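Local coordinates for Lmo0135 protein (Listeria monocytogenes EGD-e, PDB 5ISU) that is the substrate-binding protein of an ABC transporter and probably binds peptides for uptake, at residues A[312-317]-A[451-456]. Numbering follows the deposited sequence.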
loop_
_atom_site.group_PDB
_atom_site.type_symbol
_atom_site.label_atom_id
_atom_site.label_comp_id
_atom_site.label_asym_id
_atom_site.label_seq_id
_atom_site.Cartn_x
_atom_site.Cartn_y
_atom_site.Cartn_z
ATOM N N TYR A 312 6.098 -13.300 -8.265
ATOM C CA TYR A 312 6.515 -13.353 -9.662
ATOM C C TYR A 312 7.258 -12.096 -10.124
ATOM O O TYR A 312 7.530 -11.919 -11.318
ATOM C CB TYR A 312 5.337 -13.737 -10.572
ATOM C CG TYR A 312 4.556 -14.920 -10.004
ATOM C CD1 TYR A 312 5.190 -16.122 -9.706
ATOM C CD2 TYR A 312 3.193 -14.827 -9.758
ATOM C CE1 TYR A 312 4.490 -17.197 -9.184
ATOM C CE2 TYR A 312 2.472 -15.901 -9.240
ATOM C CZ TYR A 312 3.123 -17.079 -8.944
ATOM O OH TYR A 312 2.412 -18.131 -8.424
ATOM N N PHE A 313 7.630 -11.240 -9.182
ATOM C CA PHE A 313 8.427 -10.088 -9.532
ATOM C C PHE A 313 9.703 -10.578 -10.220
ATOM O O PHE A 313 10.254 -11.597 -9.819
ATOM C CB PHE A 313 8.850 -9.317 -8.284
ATOM C CG PHE A 313 9.921 -8.291 -8.546
ATOM C CD1 PHE A 313 9.589 -7.007 -8.904
ATOM C CD2 PHE A 313 11.275 -8.624 -8.432
ATOM C CE1 PHE A 313 10.578 -6.052 -9.157
ATOM C CE2 PHE A 313 12.273 -7.671 -8.675
ATOM C CZ PHE A 313 11.921 -6.389 -9.054
ATOM N N THR A 314 10.135 -9.865 -11.264
ATOM C CA THR A 314 11.417 -10.144 -11.929
ATOM C C THR A 314 12.004 -8.816 -12.380
ATOM O O THR A 314 11.284 -7.980 -12.901
ATOM C CB THR A 314 11.328 -11.124 -13.126
ATOM O OG1 THR A 314 12.628 -11.264 -13.719
ATOM C CG2 THR A 314 10.384 -10.631 -14.204
ATOM N N ASP A 315 13.307 -8.622 -12.164
ATOM C CA ASP A 315 13.978 -7.385 -12.596
ATOM C C ASP A 315 14.586 -7.539 -13.991
ATOM O O ASP A 315 15.317 -6.651 -14.447
ATOM C CB ASP A 315 15.051 -6.925 -11.582
ATOM C CG ASP A 315 16.274 -7.865 -11.513
ATOM O OD1 ASP A 315 16.394 -8.823 -12.315
ATOM O OD2 ASP A 315 17.133 -7.625 -10.640
ATOM N N LYS A 316 14.281 -8.652 -14.667
ATOM C CA LYS A 316 14.798 -8.924 -15.996
ATOM C C LYS A 316 13.821 -8.455 -17.068
ATOM O O LYS A 316 13.293 -9.249 -17.844
ATOM C CB LYS A 316 15.066 -10.421 -16.149
ATOM C CG LYS A 316 16.003 -10.987 -15.109
ATOM C CD LYS A 316 16.171 -12.473 -15.312
ATOM C CE LYS A 316 17.071 -13.064 -14.251
ATOM N NZ LYS A 316 17.205 -14.521 -14.471
ATOM N N VAL A 317 13.575 -7.154 -17.099
ATOM C CA VAL A 317 12.697 -6.549 -18.097
ATOM C C VAL A 317 13.472 -5.403 -18.732
ATOM O O VAL A 317 14.504 -4.993 -18.207
ATOM C CB VAL A 317 11.357 -6.018 -17.481
ATOM C CG1 VAL A 317 10.513 -7.160 -16.954
ATOM C CG2 VAL A 317 11.594 -4.991 -16.376
ATOM N N LYS A 451 5.337 -12.503 -18.711
ATOM C CA LYS A 451 5.000 -11.918 -19.997
ATOM C C LYS A 451 4.357 -10.569 -19.815
ATOM O O LYS A 451 4.634 -9.660 -20.579
ATOM C CB LYS A 451 4.111 -12.819 -20.884
ATOM C CG LYS A 451 4.871 -13.972 -21.528
ATOM C CD LYS A 451 4.278 -14.400 -22.880
ATOM C CE LYS A 451 2.925 -15.092 -22.790
ATOM N NZ LYS A 451 3.023 -16.467 -22.225
ATOM N N ILE A 452 3.494 -10.446 -18.810
ATOM C CA ILE A 452 2.810 -9.176 -18.511
ATOM C C ILE A 452 3.836 -8.089 -18.183
ATOM O O ILE A 452 3.788 -6.995 -18.756
ATOM C CB ILE A 452 1.755 -9.347 -17.394
ATOM C CG1 ILE A 452 0.626 -10.265 -17.898
ATOM C CG2 ILE A 452 1.184 -7.994 -16.976
ATOM C CD1 ILE A 452 -0.392 -10.641 -16.853
ATOM N N GLN A 453 4.801 -8.427 -17.325
ATOM C CA GLN A 453 5.877 -7.494 -16.955
ATOM C C GLN A 453 6.686 -7.139 -18.193
ATOM O O GLN A 453 7.023 -5.975 -18.415
ATOM C CB GLN A 453 6.784 -8.071 -15.838
ATOM C CG GLN A 453 6.091 -8.242 -14.485
ATOM C CD GLN A 453 6.976 -8.905 -13.446
ATOM O OE1 GLN A 453 7.822 -8.260 -12.800
ATOM N NE2 GLN A 453 6.778 -10.199 -13.263
ATOM N N ASN A 454 6.987 -8.143 -19.004
ATOM C CA ASN A 454 7.708 -7.914 -20.254
ATOM C C ASN A 454 6.940 -7.060 -21.256
ATOM O O ASN A 454 7.526 -6.157 -21.848
ATOM C CB ASN A 454 8.173 -9.238 -20.873
ATOM C CG ASN A 454 9.460 -9.734 -20.234
ATOM O OD1 ASN A 454 9.505 -10.782 -19.592
ATOM N ND2 ASN A 454 10.497 -8.932 -20.348
ATOM N N THR A 455 5.633 -7.286 -21.409
ATOM C CA THR A 455 4.854 -6.489 -22.370
ATOM C C THR A 455 4.763 -5.030 -21.935
ATOM O O THR A 455 4.967 -4.126 -22.743
ATOM C CB THR A 455 3.446 -7.045 -22.592
ATOM O OG1 THR A 455 3.525 -8.431 -22.952
ATOM C CG2 THR A 455 2.722 -6.275 -23.704
ATOM N N ILE A 456 4.478 -4.795 -20.660
ATOM C CA ILE A 456 4.407 -3.427 -20.140
ATOM C C ILE A 456 5.733 -2.678 -20.344
ATOM O O ILE A 456 5.739 -1.491 -20.741
ATOM C CB ILE A 456 4.011 -3.420 -18.634
ATOM C CG1 ILE A 456 2.549 -3.884 -18.448
ATOM C CG2 ILE A 456 4.217 -2.046 -18.003
ATOM C CD1 ILE A 456 1.512 -3.058 -19.183
#
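Q453 reaches from helix 442-458 to the backbone of the loop 312-317 and grips it with both ends of its amide. NE2 of Q453 donates to O of Y312 at 2.7 Å; the carbonyl oxygen lies close to the amide plane of the glutamine, whereas the nitrogen stands above the carbonyl plane of Y312. On the other end of the amide, N of T314 donates to OE1 of Q453 at 3.2 Å, in the carbonyl plane and on a lone pair. The Q453 side chain leaves its helix with CG anti to the carbonyl carbon (chi1 -67°) and is extended beyond it (chi2 176°), which carries the amide to the loop. Both polar atoms have a second partner: OE1 is also hydrogen-bonded to S304 OG, and NE2 to O of Y449, one turn back in the same helix. The four bonds together satisfy the buried amide and should fix its rotation.

Van der Waals contacts lie beside these bonds. With OG1 of T314 anti to the backbone N (chi1 177°), CG2 takes the place between N and the carbonyl carbon and rests against the amide, 3.8 Å from NE2 of Q453. V317 sets CG1 against the base of the same side chain, 4.0 Å from CB of Q453, an aliphatic contact on both sides, and also touches A457. The ring of Y312 turns away from Q453 along the helix, where its OH bonds to D442 OD1.

Within the loop, N of K316 donates to OG1 of T314 at 3.2 Å. This is an ST turn, in an irregular loop between strand 299-301 and helix 324-334 that the two-point hydrogen bonding of Q453 holds to helix 442-458, at the surface of a family 5 solute-binding protein.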